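Local coordinates for lantibiotic dehydratase (Microbispora corallina, PDB 5EHK), which probably dehydrates serine and threonine residues of the NAI-107 precursor peptide in a tRNA-dependent manner, by way of glutamylated side chains, at residues G473-I477 / Q763-E769; F520-L524 / R681-L687; S672-P678 / A689-R693; V723-V727 / L738-D742. One frame throughout, in Å; residues are numbered along the deposited sequence.

Contact 1 (G473-I477 / Q763-E769)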
loop_
_atom_site.group_PDB
_atom_site.type_symbol
_atom_site.label_atom_id
_atom_site.label_comp_id
_atom_site.label_asym_id
_atom_site.label_seq_id
_atom_site.Cartn_x
_atom_site.Cartn_y
_atom_site.Cartn_z
ATOM N N GLY A 473 31.848 -23.003 5.165
ATOM C CA GLY A 473 32.717 -22.118 4.391
ATOM C C GLY A 473 32.721 -22.249 2.868
ATOM O O GLY A 473 33.627 -21.747 2.213
ATOM N N GLU A 474 31.702 -22.908 2.313
ATOM C CA GLU A 474 31.562 -23.163 0.877
ATOM C C GLU A 474 31.010 -21.964 0.078
ATOM O O GLU A 474 30.084 -21.289 0.516
ATOM C CB GLU A 474 30.619 -24.337 0.670
ATOM C CG GLU A 474 31.098 -25.660 1.244
ATOM C CD GLU A 474 29.967 -26.686 1.341
ATOM O OE1 GLU A 474 28.788 -26.266 1.412
ATOM O OE2 GLU A 474 30.247 -27.907 1.318
ATOM N N ARG A 475 31.557 -21.726 -1.110
ATOM C CA ARG A 475 31.127 -20.609 -1.941
ATOM C C ARG A 475 29.984 -20.994 -2.863
ATOM O O ARG A 475 29.445 -20.138 -3.563
ATOM C CB ARG A 475 32.268 -20.160 -2.834
ATOM C CG ARG A 475 33.425 -19.605 -2.103
ATOM C CD ARG A 475 34.636 -19.631 -2.997
ATOM N NE ARG A 475 35.677 -18.730 -2.515
ATOM C CZ ARG A 475 36.843 -18.557 -3.119
ATOM N NH1 ARG A 475 37.125 -19.220 -4.227
ATOM N NH2 ARG A 475 37.721 -17.713 -2.613
ATOM N N GLU A 476 29.622 -22.274 -2.885
ATOM C CA GLU A 476 28.536 -22.723 -3.735
ATOM C C GLU A 476 27.764 -23.741 -2.934
ATOM O O GLU A 476 28.338 -24.481 -2.147
ATOM C CB GLU A 476 29.068 -23.334 -5.034
ATOM C CG GLU A 476 29.795 -22.326 -5.955
ATOM C CD GLU A 476 30.099 -22.864 -7.369
ATOM O OE1 GLU A 476 29.674 -24.006 -7.699
ATOM O OE2 GLU A 476 30.786 -22.140 -8.144
ATOM N N ILE A 477 26.455 -23.760 -3.114
ATOM C CA ILE A 477 25.603 -24.722 -2.461
ATOM C C ILE A 477 24.951 -25.481 -3.609
ATOM O O ILE A 477 24.822 -24.929 -4.699
ATOM C CB ILE A 477 24.583 -24.009 -1.509
ATOM C CG1 ILE A 477 23.925 -25.002 -0.550
ATOM C CG2 ILE A 477 23.502 -23.234 -2.279
ATOM C CD1 ILE A 477 24.738 -25.305 0.716
ATOM N N GLN A 763 32.178 -14.071 -8.378
ATOM C CA GLN A 763 33.194 -15.034 -8.720
ATOM C C GLN A 763 33.064 -15.353 -10.201
ATOM O O GLN A 763 31.965 -15.651 -10.681
ATOM C CB GLN A 763 33.071 -16.299 -7.881
ATOM C CG GLN A 763 34.191 -17.291 -8.161
ATOM C CD GLN A 763 34.242 -18.435 -7.163
ATOM O OE1 GLN A 763 33.203 -18.956 -6.726
ATOM N NE2 GLN A 763 35.463 -18.850 -6.813
ATOM N N VAL A 764 34.189 -15.250 -10.911
ATOM C CA VAL A 764 34.278 -15.537 -12.337
ATOM C C VAL A 764 33.929 -16.990 -12.667
ATOM O O VAL A 764 34.328 -17.915 -11.956
ATOM C CB VAL A 764 35.684 -15.245 -12.834
ATOM C CG1 VAL A 764 35.802 -15.515 -14.320
ATOM C CG2 VAL A 764 36.048 -13.815 -12.519
ATOM N N ALA A 765 33.196 -17.183 -13.761
ATOM C CA ALA A 765 32.754 -18.505 -14.160
ATOM C C ALA A 765 33.965 -19.402 -14.399
ATOM O O ALA A 765 34.831 -19.081 -15.217
ATOM C CB ALA A 765 31.912 -18.404 -15.434
ATOM N N GLY A 766 34.038 -20.511 -13.669
ATOM C CA GLY A 766 35.112 -21.463 -13.874
ATOM C C GLY A 766 36.233 -21.358 -12.858
ATOM O O GLY A 766 37.027 -22.277 -12.698
ATOM N N ASP A 767 36.336 -20.213 -12.203
ATOM C CA ASP A 767 37.399 -19.993 -11.231
ATOM C C ASP A 767 37.300 -20.956 -10.050
ATOM O O ASP A 767 38.311 -21.474 -9.586
ATOM C CB ASP A 767 37.368 -18.544 -10.734
ATOM C CG ASP A 767 38.654 -18.129 -10.047
ATOM O OD1 ASP A 767 39.725 -18.666 -10.395
ATOM O OD2 ASP A 767 38.593 -17.261 -9.152
ATOM N N GLU A 768 36.078 -21.204 -9.580
ATOM C CA GLU A 768 35.854 -22.040 -8.397
ATOM C C GLU A 768 36.294 -23.483 -8.595
ATOM O O GLU A 768 36.636 -24.173 -7.634
ATOM C CB GLU A 768 34.386 -21.975 -7.963
ATOM C CG GLU A 768 34.021 -22.849 -6.774
ATOM C CD GLU A 768 34.660 -22.383 -5.472
ATOM O OE1 GLU A 768 35.352 -21.345 -5.479
ATOM O OE2 GLU A 768 34.459 -23.048 -4.429
ATOM N N GLU A 769 36.294 -23.924 -9.850
ATOM C CA GLU A 769 36.713 -25.276 -10.191
ATOM C C GLU A 769 38.160 -25.309 -10.682
ATOM O O GLU A 769 38.649 -26.347 -11.128
ATOM C CB GLU A 769 35.795 -25.881 -11.259
ATOM C CG GLU A 769 34.325 -25.969 -10.882
ATOM C CD GLU A 769 34.062 -26.845 -9.656
ATOM O OE1 GLU A 769 34.815 -27.822 -9.427
ATOM O OE2 GLU A 769 33.069 -26.576 -8.942
#
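OE1 of Glu768 lies at the edge of the Arg475 guanidinium, within 4° of its plane, while the guanidinium and carboxylate planes are turned 52° apart. The amide of Gln763 comes in obliquely, its plane nearly perpendicular to the guanidinium. This polar cluster, at the surface, joins the loop entering strand 476-479 to the end of strand 760-763 and the loop that follows, without backbone pairing between them; strand 476-479 runs parallel to strand 676-682, and 760-763 antiparallel to 685-693. Arg475 NH1 donates to Glu768 OE1 at 3.0 Å in an almost straight bond that is also a salt bridge, approaching nearly in line with the C-O bond of the acceptor. The same oxygen takes a second hydrogen bond from Gln763 NE2 at 2.8 Å, on its anti side and tilted out of the carboxylate plane. Two donors on one oxygen probably help keep Glu768 ionised. They also explain why Arg475 NH1 and Gln763 NE2 sit close, 3.1 Å apart, without bonding: both are donors sharing an acceptor. The other terminal nitrogen of Arg475, NH2, bonds to the backbone O of Asn722, so the guanidinium is held from two directions. CG of Glu768 lies anti to the backbone N and the chain then bends about CB-CG (chi2 68°), which turns the carboxylate toward Arg475. Beside it Glu476 runs the opposite way, fully extended beyond CG. Its carboxylate rests against the aliphatic part of Glu768, with OE2 of Glu476 3.6 Å from CG of Glu768.

Contact 2 (F520-L524 / R681-L687)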
loop_
_atom_site.group_PDB
_atom_site.type_symbol
_atom_site.label_atom_id
_atom_site.label_comp_id
_atom_site.label_asym_id
_atom_site.label_seq_id
_atom_site.Cartn_x
_atom_site.Cartn_y
_atom_site.Cartn_z
ATOM N N PHE A 520 31.915 -29.804 -17.379
ATOM C CA PHE A 520 31.691 -28.403 -17.705
ATOM C C PHE A 520 30.687 -27.805 -16.736
ATOM O O PHE A 520 30.007 -28.516 -15.983
ATOM C CB PHE A 520 31.175 -28.232 -19.136
ATOM C CG PHE A 520 29.783 -28.738 -19.334
ATOM C CD1 PHE A 520 28.699 -27.883 -19.227
ATOM C CD2 PHE A 520 29.548 -30.068 -19.610
ATOM C CE1 PHE A 520 27.425 -28.352 -19.389
ATOM C CE2 PHE A 520 28.269 -30.537 -19.784
ATOM C CZ PHE A 520 27.207 -29.679 -19.670
ATOM N N ARG A 521 30.605 -26.484 -16.761
ATOM C CA ARG A 521 29.603 -25.774 -16.001
ATOM C C ARG A 521 28.847 -24.856 -16.949
ATOM O O ARG A 521 29.451 -24.256 -17.835
ATOM C CB ARG A 521 30.269 -24.968 -14.880
ATOM C CG ARG A 521 29.962 -25.475 -13.472
ATOM C CD ARG A 521 30.338 -26.919 -13.329
ATOM N NE ARG A 521 30.453 -27.347 -11.940
ATOM C CZ ARG A 521 30.716 -28.598 -11.571
ATOM N NH1 ARG A 521 30.897 -29.527 -12.493
ATOM N NH2 ARG A 521 30.815 -28.919 -10.289
ATOM N N VAL A 522 27.529 -24.769 -16.797
ATOM C CA VAL A 522 26.776 -23.682 -17.449
ATOM C C VAL A 522 26.434 -22.589 -16.429
ATOM O O VAL A 522 25.792 -22.858 -15.405
ATOM C CB VAL A 522 25.459 -24.160 -18.059
ATOM C CG1 VAL A 522 24.744 -22.979 -18.737
ATOM C CG2 VAL A 522 25.712 -25.266 -19.040
ATOM N N VAL A 523 26.870 -21.366 -16.691
ATOM C CA VAL A 523 26.628 -20.286 -15.742
ATOM C C VAL A 523 25.643 -19.263 -16.344
ATOM O O VAL A 523 25.936 -18.650 -17.379
ATOM C CB VAL A 523 27.949 -19.614 -15.339
ATOM C CG1 VAL A 523 27.709 -18.425 -14.400
ATOM C CG2 VAL A 523 28.849 -20.629 -14.684
ATOM N N LEU A 524 24.460 -19.121 -15.738
ATOM C CA LEU A 524 23.479 -18.151 -16.240
ATOM C C LEU A 524 24.064 -16.760 -16.124
ATOM O O LEU A 524 24.469 -16.348 -15.048
ATOM C CB LEU A 524 22.173 -18.228 -15.461
ATOM C CG LEU A 524 21.115 -19.212 -15.962
ATOM C CD1 LEU A 524 21.740 -20.491 -16.513
ATOM C CD2 LEU A 524 20.177 -19.564 -14.819
ATOM N N ARG A 681 23.950 -24.136 -7.510
ATOM C CA ARG A 681 24.126 -25.094 -8.588
ATOM C C ARG A 681 23.051 -26.177 -8.686
ATOM O O ARG A 681 22.678 -26.804 -7.699
ATOM C CB ARG A 681 25.526 -25.698 -8.548
ATOM C CG ARG A 681 25.899 -26.495 -9.790
ATOM C CD ARG A 681 27.402 -26.538 -9.956
ATOM N NE ARG A 681 28.049 -27.271 -8.874
ATOM C CZ ARG A 681 28.174 -28.592 -8.830
ATOM N NH1 ARG A 681 27.682 -29.338 -9.805
ATOM N NH2 ARG A 681 28.786 -29.164 -7.805
ATOM N N TYR A 682 22.544 -26.345 -9.900
ATOM C CA TYR A 682 21.584 -27.382 -10.232
ATOM C C TYR A 682 22.162 -28.222 -11.362
ATOM O O TYR A 682 22.329 -27.728 -12.478
ATOM C CB TYR A 682 20.281 -26.719 -10.662
ATOM C CG TYR A 682 19.161 -27.650 -11.028
ATOM C CD1 TYR A 682 18.561 -28.454 -10.071
ATOM C CD2 TYR A 682 18.662 -27.681 -12.316
ATOM C CE1 TYR A 682 17.517 -29.289 -10.401
ATOM C CE2 TYR A 682 17.619 -28.515 -12.657
ATOM C CZ TYR A 682 17.051 -29.309 -11.700
ATOM O OH TYR A 682 16.008 -30.122 -12.050
ATOM N N GLY A 683 22.492 -29.479 -11.070
ATOM C CA GLY A 683 23.320 -30.271 -11.963
ATOM C C GLY A 683 24.622 -29.565 -12.291
ATOM O O GLY A 683 25.455 -29.339 -11.411
ATOM N N ARG A 684 24.776 -29.192 -13.560
ATOM C CA ARG A 684 25.987 -28.552 -14.080
ATOM C C ARG A 684 25.783 -27.042 -14.217
ATOM O O ARG A 684 26.688 -26.320 -14.674
ATOM C CB ARG A 684 26.375 -29.175 -15.422
ATOM C CG ARG A 684 26.688 -30.662 -15.253
ATOM C CD ARG A 684 27.243 -31.387 -16.471
ATOM N NE ARG A 684 27.136 -32.822 -16.219
ATOM C CZ ARG A 684 26.474 -33.677 -16.990
ATOM N NH1 ARG A 684 25.866 -33.239 -18.083
ATOM N NH2 ARG A 684 26.421 -34.967 -16.668
ATOM N N THR A 685 24.572 -26.584 -13.868
ATOM C CA THR A 685 24.186 -25.175 -14.019
ATOM C C THR A 685 24.217 -24.309 -12.750
ATOM O O THR A 685 23.612 -24.630 -11.730
ATOM C CB THR A 685 22.758 -25.045 -14.595
ATOM O OG1 THR A 685 22.642 -25.779 -15.818
ATOM C CG2 THR A 685 22.438 -23.604 -14.871
ATOM N N LEU A 686 24.912 -23.182 -12.857
ATOM C CA LEU A 686 24.864 -22.111 -11.862
ATOM C C LEU A 686 23.705 -21.135 -12.154
ATOM O O LEU A 686 23.823 -20.229 -12.986
ATOM C CB LEU A 686 26.192 -21.348 -11.852
ATOM C CG LEU A 686 27.005 -21.399 -10.559
ATOM C CD1 LEU A 686 27.428 -22.825 -10.268
ATOM C CD2 LEU A 686 28.219 -20.463 -10.670
ATOM N N LEU A 687 22.574 -21.351 -11.486
ATOM C CA LEU A 687 21.409 -20.477 -11.618
ATOM C C LEU A 687 21.733 -19.040 -11.168
ATOM O O LEU A 687 21.187 -18.080 -11.694
ATOM C CB LEU A 687 20.244 -21.018 -10.778
ATOM C CG LEU A 687 19.777 -22.422 -11.137
ATOM C CD1 LEU A 687 18.675 -22.907 -10.201
ATOM C CD2 LEU A 687 19.302 -22.444 -12.585
#
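Val522 and Thr685, and next to them Val523 and Leu686, pair in parallel through three backbone hydrogen bonds. Val522 N donates to Arg684 O at 2.8 Å, Leu686 N to Val522 O at 2.7 Å and Leu524 N to Leu686 O at 3.0 Å. Two CA-H...O contacts supplement them, from Arg521 to the carbonyl of Arg684 and from Thr685 to that of Val522.

Apolar contacts occupy both faces. Val523 CG2 lies alongside Leu686 CB, the two side chains pointing the same way. On the face of Val522 and Thr685, CD1 of Leu524 meets CG2 of Thr685 at 3.6 Å, under helix 380-395, whose Glu385 accepts from Thr685 OG1. The second segment contains the type II' turn of a beta hairpin, Tyr682 to Thr685; strand 521-524 pairs in parallel with the start of strand 685-693, and strand 500-508 follows on its other side.

The aromatic contact is a CH-pi one. The Phe520 ring is crossed by the extended Arg684, whose CD stands over the ring face, 3.9 Å from the centroid.

Among the charged groups, the guanidiniums of Arg521 and Arg681 stack with centres 3.7 Å apart and planes at 29°. NH2 of Arg521 lies over the centre of the Arg681 group. Carboxylates of Glu769 and Glu476 form long, weak ion pairs with Arg521 and Arg681 respectively, which may ease the like charges, and Arg681 NH1 also makes a weak bond to Gly683 O.

Contact 3 (S672-P678 / A689-R693)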
loop_
_atom_site.group_PDB
_atom_site.type_symbol
_atom_site.label_atom_id
_atom_site.label_comp_id
_atom_site.label_asym_id
_atom_site.label_seq_id
_atom_site.Cartn_x
_atom_site.Cartn_y
_atom_site.Cartn_z
ATOM N N SER A 672 19.258 -10.844 0.065
ATOM C CA SER A 672 20.181 -10.093 -0.766
ATOM C C SER A 672 21.066 -9.156 0.063
ATOM O O SER A 672 22.064 -8.618 -0.434
ATOM C CB SER A 672 19.394 -9.342 -1.841
ATOM O OG SER A 672 19.872 -8.032 -2.010
ATOM N N GLU A 673 20.714 -8.988 1.336
ATOM C CA GLU A 673 21.457 -8.086 2.214
ATOM C C GLU A 673 22.735 -8.717 2.792
ATOM O O GLU A 673 23.627 -7.991 3.257
ATOM C CB GLU A 673 20.573 -7.597 3.363
ATOM C CG GLU A 673 19.323 -6.841 2.922
ATOM C CD GLU A 673 19.649 -5.594 2.107
ATOM O OE1 GLU A 673 20.613 -4.877 2.468
ATOM O OE2 GLU A 673 18.928 -5.329 1.113
ATOM N N MET A 674 22.810 -10.053 2.764
ATOM C CA MET A 674 23.953 -10.779 3.285
ATOM C C MET A 674 25.221 -10.302 2.577
ATOM O O MET A 674 25.162 -9.916 1.410
ATOM C CB MET A 674 23.755 -12.280 3.101
ATOM C CG MET A 674 22.563 -12.884 3.854
ATOM S SD MET A 674 22.876 -12.996 5.626
ATOM C CE MET A 674 24.510 -13.693 5.539
ATOM N N PRO A 675 26.355 -10.247 3.302
ATOM C CA PRO A 675 27.627 -9.793 2.719
ATOM C C PRO A 675 28.127 -10.779 1.681
ATOM O O PRO A 675 28.774 -10.386 0.707
ATOM C CB PRO A 675 28.588 -9.770 3.915
ATOM C CG PRO A 675 27.983 -10.697 4.916
ATOM C CD PRO A 675 26.489 -10.596 4.727
ATOM N N PHE A 676 27.832 -12.059 1.891
ATOM C CA PHE A 676 28.149 -13.054 0.886
ATOM C C PHE A 676 26.987 -13.970 0.673
ATOM O O PHE A 676 26.395 -14.450 1.634
ATOM C CB PHE A 676 29.391 -13.886 1.240
ATOM C CG PHE A 676 29.621 -15.046 0.306
ATOM C CD1 PHE A 676 30.134 -14.833 -0.976
ATOM C CD2 PHE A 676 29.309 -16.344 0.696
ATOM C CE1 PHE A 676 30.329 -15.896 -1.854
ATOM C CE2 PHE A 676 29.510 -17.407 -0.165
ATOM C CZ PHE A 676 30.014 -17.186 -1.443
ATOM N N LEU A 677 26.681 -14.198 -0.604
ATOM C CA LEU A 677 25.712 -15.197 -1.057
ATOM C C LEU A 677 26.373 -16.245 -1.955
ATOM O O LEU A 677 27.015 -15.906 -2.959
ATOM C CB LEU A 677 24.562 -14.528 -1.806
ATOM C CG LEU A 677 23.545 -13.795 -0.944
ATOM C CD1 LEU A 677 22.705 -12.980 -1.857
ATOM C CD2 LEU A 677 22.684 -14.779 -0.121
ATOM N N PRO A 678 26.222 -17.524 -1.593
ATOM C CA PRO A 678 26.822 -18.646 -2.327
ATOM C C PRO A 678 26.242 -18.744 -3.726
ATOM O O PRO A 678 25.069 -18.404 -3.883
ATOM C CB PRO A 678 26.364 -19.867 -1.525
ATOM C CG PRO A 678 25.099 -19.433 -0.879
ATOM C CD PRO A 678 25.274 -17.976 -0.562
ATOM N N ALA A 689 25.364 -16.785 -9.709
ATOM C CA ALA A 689 26.787 -16.760 -9.388
ATOM C C ALA A 689 27.019 -16.427 -7.902
ATOM O O ALA A 689 26.123 -15.926 -7.223
ATOM C CB ALA A 689 27.503 -15.753 -10.285
ATOM N N PRO A 690 28.216 -16.741 -7.376
ATOM C CA PRO A 690 28.481 -16.325 -5.996
ATOM C C PRO A 690 28.646 -14.816 -5.914
ATOM O O PRO A 690 28.979 -14.173 -6.910
ATOM C CB PRO A 690 29.790 -17.056 -5.643
ATOM C CG PRO A 690 29.865 -18.178 -6.608
ATOM C CD PRO A 690 29.276 -17.627 -7.880
ATOM N N LEU A 691 28.421 -14.277 -4.720
ATOM C CA LEU A 691 28.105 -12.866 -4.542
ATOM C C LEU A 691 28.693 -12.175 -3.303
ATOM O O LEU A 691 28.410 -12.571 -2.176
ATOM C CB LEU A 691 26.605 -12.793 -4.434
ATOM C CG LEU A 691 25.999 -11.923 -5.492
ATOM C CD1 LEU A 691 24.491 -12.155 -5.441
ATOM C CD2 LEU A 691 26.409 -10.500 -5.141
ATOM N N TRP A 692 29.466 -11.114 -3.505
ATOM C CA TRP A 692 30.029 -10.358 -2.376
ATOM C C TRP A 692 29.564 -8.903 -2.359
ATOM O O TRP A 692 29.809 -8.166 -3.314
ATOM C CB TRP A 692 31.568 -10.372 -2.422
ATOM C CG TRP A 692 32.177 -11.668 -2.020
ATOM C CD1 TRP A 692 32.503 -12.052 -0.762
ATOM C CD2 TRP A 692 32.536 -12.754 -2.882
ATOM N NE1 TRP A 692 33.035 -13.315 -0.776
ATOM C CE2 TRP A 692 33.066 -13.769 -2.069
ATOM C CE3 TRP A 692 32.455 -12.966 -4.258
ATOM C CZ2 TRP A 692 33.517 -14.981 -2.585
ATOM C CZ3 TRP A 692 32.892 -14.162 -4.766
ATOM C CH2 TRP A 692 33.419 -15.160 -3.929
ATOM N N ARG A 693 28.914 -8.467 -1.284
ATOM C CA ARG A 693 28.583 -7.046 -1.185
ATOM C C ARG A 693 29.853 -6.297 -0.861
ATOM O O ARG A 693 30.799 -6.893 -0.378
ATOM C CB ARG A 693 27.541 -6.759 -0.116
ATOM C CG ARG A 693 26.229 -7.514 -0.266
ATOM C CD ARG A 693 25.187 -6.977 0.721
ATOM N NE ARG A 693 25.032 -5.530 0.618
ATOM C CZ ARG A 693 23.881 -4.944 0.330
ATOM N NH1 ARG A 693 22.794 -5.682 0.154
ATOM N NH2 ARG A 693 23.816 -3.632 0.237
HETATM O O HOH W 1 20.213 -4.273 -0.714
HETATM O O HOH W 2 25.662 -10.837 -1.235
#
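With CG of Phe676 anti to the backbone N (chi1 172°) and CG of Trp692 turned back beside its own N (chi1 -74°), the two aromatic side chains run side by side from one face of the paired strands. Their rings meet obliquely, at 40°, with 4.6 Å between the centroids of the Phe676 ring and the five-membered ring of Trp692. Phe676 CD1 lies over one face of the indole, toward the rim, and CE1 continues to Pro690 CB. Trp692 NE1 is taken up by the backbone O of Trp721, which fixes the indole against helix 707-721. On the other face, CB of Leu677 touches CB of Leu691 at 3.8 Å.

These pairs belong to the beta hairpin of strands 676-682 and 685-693. Leu677 and Leu691 form a hydrogen-bonded antiparallel pair, joined by Leu677 N to Leu691 O and Leu691 N to Leu677 O, each 2.8 Å. Phe676 and Trp692 form the next, non-hydrogen-bonded pair, beyond which Arg693 N donates to Pro675 O at 2.8 Å.

The Arg693 chain, bent about CG-CD, follows the backbone carbonyls of Glu673 and Met674 to bring NH1 to Ser672 O, a bond of 3.1 Å near the guanidinium plane. Glu673 OE1, 3.3 Å from NH1 of Arg693, lies well out of that plane and contributes by charge alone. A water bridges Glu673 OE2 to Arg693 NH1, while NE of the arginine makes a salt bridge with Asp695. Glu673 and Arg693 also pack on Ser459 and Ala460 of the second subunit, placing this end of the hairpin at the dimer interface.

Contact 4 (V723-V727 / L738-D742)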
loop_
_atom_site.group_PDB
_atom_site.type_symbol
_atom_site.label_atom_id
_atom_site.label_comp_id
_atom_site.label_asym_id
_atom_site.label_seq_id
_atom_site.Cartn_x
_atom_site.Cartn_y
_atom_site.Cartn_z
ATOM N N VAL A 723 37.256 -13.616 -0.598
ATOM C CA VAL A 723 37.079 -13.123 -1.950
ATOM C C VAL A 723 38.286 -13.519 -2.773
ATOM O O VAL A 723 39.429 -13.254 -2.387
ATOM C CB VAL A 723 36.927 -11.576 -1.956
ATOM C CG1 VAL A 723 36.802 -11.013 -3.368
ATOM C CG2 VAL A 723 35.770 -11.166 -1.086
ATOM N N PRO A 724 38.035 -14.152 -3.922
ATOM C CA PRO A 724 39.084 -14.521 -4.873
ATOM C C PRO A 724 39.886 -13.323 -5.373
ATOM O O PRO A 724 39.514 -12.167 -5.163
ATOM C CB PRO A 724 38.306 -15.184 -6.018
ATOM C CG PRO A 724 36.873 -14.810 -5.798
ATOM C CD PRO A 724 36.724 -14.675 -4.324
ATOM N N ARG A 725 41.007 -13.606 -6.022
ATOM C CA ARG A 725 41.863 -12.544 -6.522
ATOM C C ARG A 725 41.183 -11.898 -7.730
ATOM O O ARG A 725 41.256 -10.683 -7.929
ATOM C CB ARG A 725 43.243 -13.117 -6.852
ATOM C CG ARG A 725 44.282 -12.139 -7.343
ATOM C CD ARG A 725 45.569 -12.889 -7.630
ATOM N NE ARG A 725 45.381 -13.879 -8.695
ATOM C CZ ARG A 725 45.538 -13.622 -9.991
ATOM N NH1 ARG A 725 45.901 -12.415 -10.381
ATOM N NH2 ARG A 725 45.336 -14.566 -10.898
ATOM N N ARG A 726 40.489 -12.716 -8.518
ATOM C CA ARG A 726 39.729 -12.200 -9.661
ATOM C C ARG A 726 38.232 -12.157 -9.375
ATOM O O ARG A 726 37.632 -13.133 -8.877
ATOM C CB ARG A 726 40.013 -12.987 -10.945
ATOM C CG ARG A 726 41.358 -12.677 -11.601
ATOM C CD ARG A 726 41.796 -13.812 -12.520
ATOM N NE ARG A 726 42.051 -15.033 -11.759
ATOM C CZ ARG A 726 42.393 -16.203 -12.290
ATOM N NH1 ARG A 726 42.493 -16.340 -13.606
ATOM N NH2 ARG A 726 42.604 -17.241 -11.498
ATOM N N VAL A 727 37.639 -11.010 -9.689
ATOM C CA VAL A 727 36.218 -10.814 -9.479
ATOM C C VAL A 727 35.615 -10.134 -10.693
ATOM O O VAL A 727 36.304 -9.466 -11.457
ATOM C CB VAL A 727 35.915 -9.992 -8.206
ATOM C CG1 VAL A 727 36.329 -10.764 -6.956
ATOM C CG2 VAL A 727 36.615 -8.665 -8.258
ATOM N N LEU A 738 38.058 -7.782 -13.049
ATOM C CA LEU A 738 39.178 -7.132 -12.380
ATOM C C LEU A 738 40.094 -8.173 -11.757
ATOM O O LEU A 738 39.633 -9.123 -11.123
ATOM C CB LEU A 738 38.714 -6.147 -11.295
ATOM C CG LEU A 738 37.832 -4.945 -11.643
ATOM C CD1 LEU A 738 37.418 -4.264 -10.353
ATOM C CD2 LEU A 738 38.514 -3.970 -12.604
ATOM N N ASP A 739 41.393 -7.997 -11.969
ATOM C CA ASP A 739 42.386 -8.747 -11.223
ATOM C C ASP A 739 42.828 -7.931 -9.999
ATOM O O ASP A 739 43.498 -6.898 -10.150
ATOM C CB ASP A 739 43.565 -9.074 -12.141
ATOM C CG ASP A 739 44.445 -10.175 -11.590
ATOM O OD1 ASP A 739 44.791 -10.130 -10.388
ATOM O OD2 ASP A 739 44.754 -11.121 -12.348
ATOM N N LEU A 740 42.497 -8.415 -8.796
ATOM C CA LEU A 740 42.747 -7.630 -7.583
ATOM C C LEU A 740 44.184 -7.717 -7.080
ATOM O O LEU A 740 44.519 -7.142 -6.037
ATOM C CB LEU A 740 41.782 -7.996 -6.452
ATOM C CG LEU A 740 40.311 -7.656 -6.685
ATOM C CD1 LEU A 740 39.501 -7.742 -5.390
ATOM C CD2 LEU A 740 40.169 -6.303 -7.361
ATOM N N ASP A 741 45.026 -8.427 -7.826
ATOM C CA ASP A 741 46.457 -8.463 -7.548
ATOM C C ASP A 741 47.064 -7.255 -8.250
ATOM O O ASP A 741 47.974 -6.599 -7.738
ATOM C CB ASP A 741 47.073 -9.768 -8.085
ATOM C CG ASP A 741 48.202 -10.330 -7.188
ATOM O OD1 ASP A 741 48.970 -9.542 -6.579
ATOM O OD2 ASP A 741 48.315 -11.578 -7.105
ATOM N N ASP A 742 46.537 -6.971 -9.433
ATOM C CA ASP A 742 46.944 -5.817 -10.217
ATOM C C ASP A 742 46.732 -4.485 -9.485
ATOM O O ASP A 742 45.682 -4.246 -8.899
ATOM C CB ASP A 742 46.206 -5.821 -11.547
ATOM C CG ASP A 742 46.784 -4.842 -12.529
ATOM O OD1 ASP A 742 47.100 -3.701 -12.142
ATOM O OD2 ASP A 742 46.938 -5.221 -13.700
#
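Arg725 reaches Asp739 and Asp741 from the loop ahead of strand 726-730; Val723 and Pro724, ahead of it, pack on Trp692. CG of Arg725 is anti to the backbone N (chi1 -178°) and the chain bends only further out, about CG-CD. NH1 of Arg725 is thereby brought to the carboxylate of Asp739, with a salt bridge to OD1 and a weak hydrogen bond to OD2, though the modelled approach is too short for its detail to be relied on. CD of Arg725 runs beside Asp741, whose carboxylate is near but beyond a salt bridge, and Asp741 CB lies at the guanidinium edge. The backbone O of Arg725 accepts from Leu740 N at 2.7 Å.

Arg726 comes next, opposite Asp739 in a non-hydrogen-bonded antiparallel pair. Its aliphatic part does the touching, CG at 3.8 Å from Asp739 OD2, while the guanidinium continues past and carries NH2 of Arg725 over one face. NH2 of Arg726 makes a long, weak ion pair with Asp767.

Val727 closes the segment in a hydrogen-bonded pair with Leu738: Val727 N to Leu738 O at 3.1 Å, and Leu738 N to Val727 O at 2.9 Å. CG2 of Val727 meets Leu740 CG at 4.1 Å, the two side chains crossing at about a right angle.

Asp739 OD1 also accepts from Asp741 N through its anti lone pair, an Asx turn. The whole is the open end of a beta hairpin, strands 726-730 and 735-739, whose exit leads through this turn to Asp742, the N-cap of helix 743-755.

From the N terminus, the chain first enters contact 1 at 473-477, and that loop stays open until 763-769, so the other three contacts all fall within it. Contact 2 opens at 520-524. Before it closes at 681-687, contact 3 has begun at 672-678, and it ends at 689-693; the two therefore cross, sharing strands 676-682 and 685-693. Contact 4, a short hairpin, follows in series. Spatially, contact 1 touches each of the others, whereas contacts 2 and 4 lie about 11 Å apart at their nearest atoms. Strand 476-479 flanks 676-682; strand 685-693 pairs with 521-524 at its start and with 760-763 further along, and 726-730 lies beside 760-763.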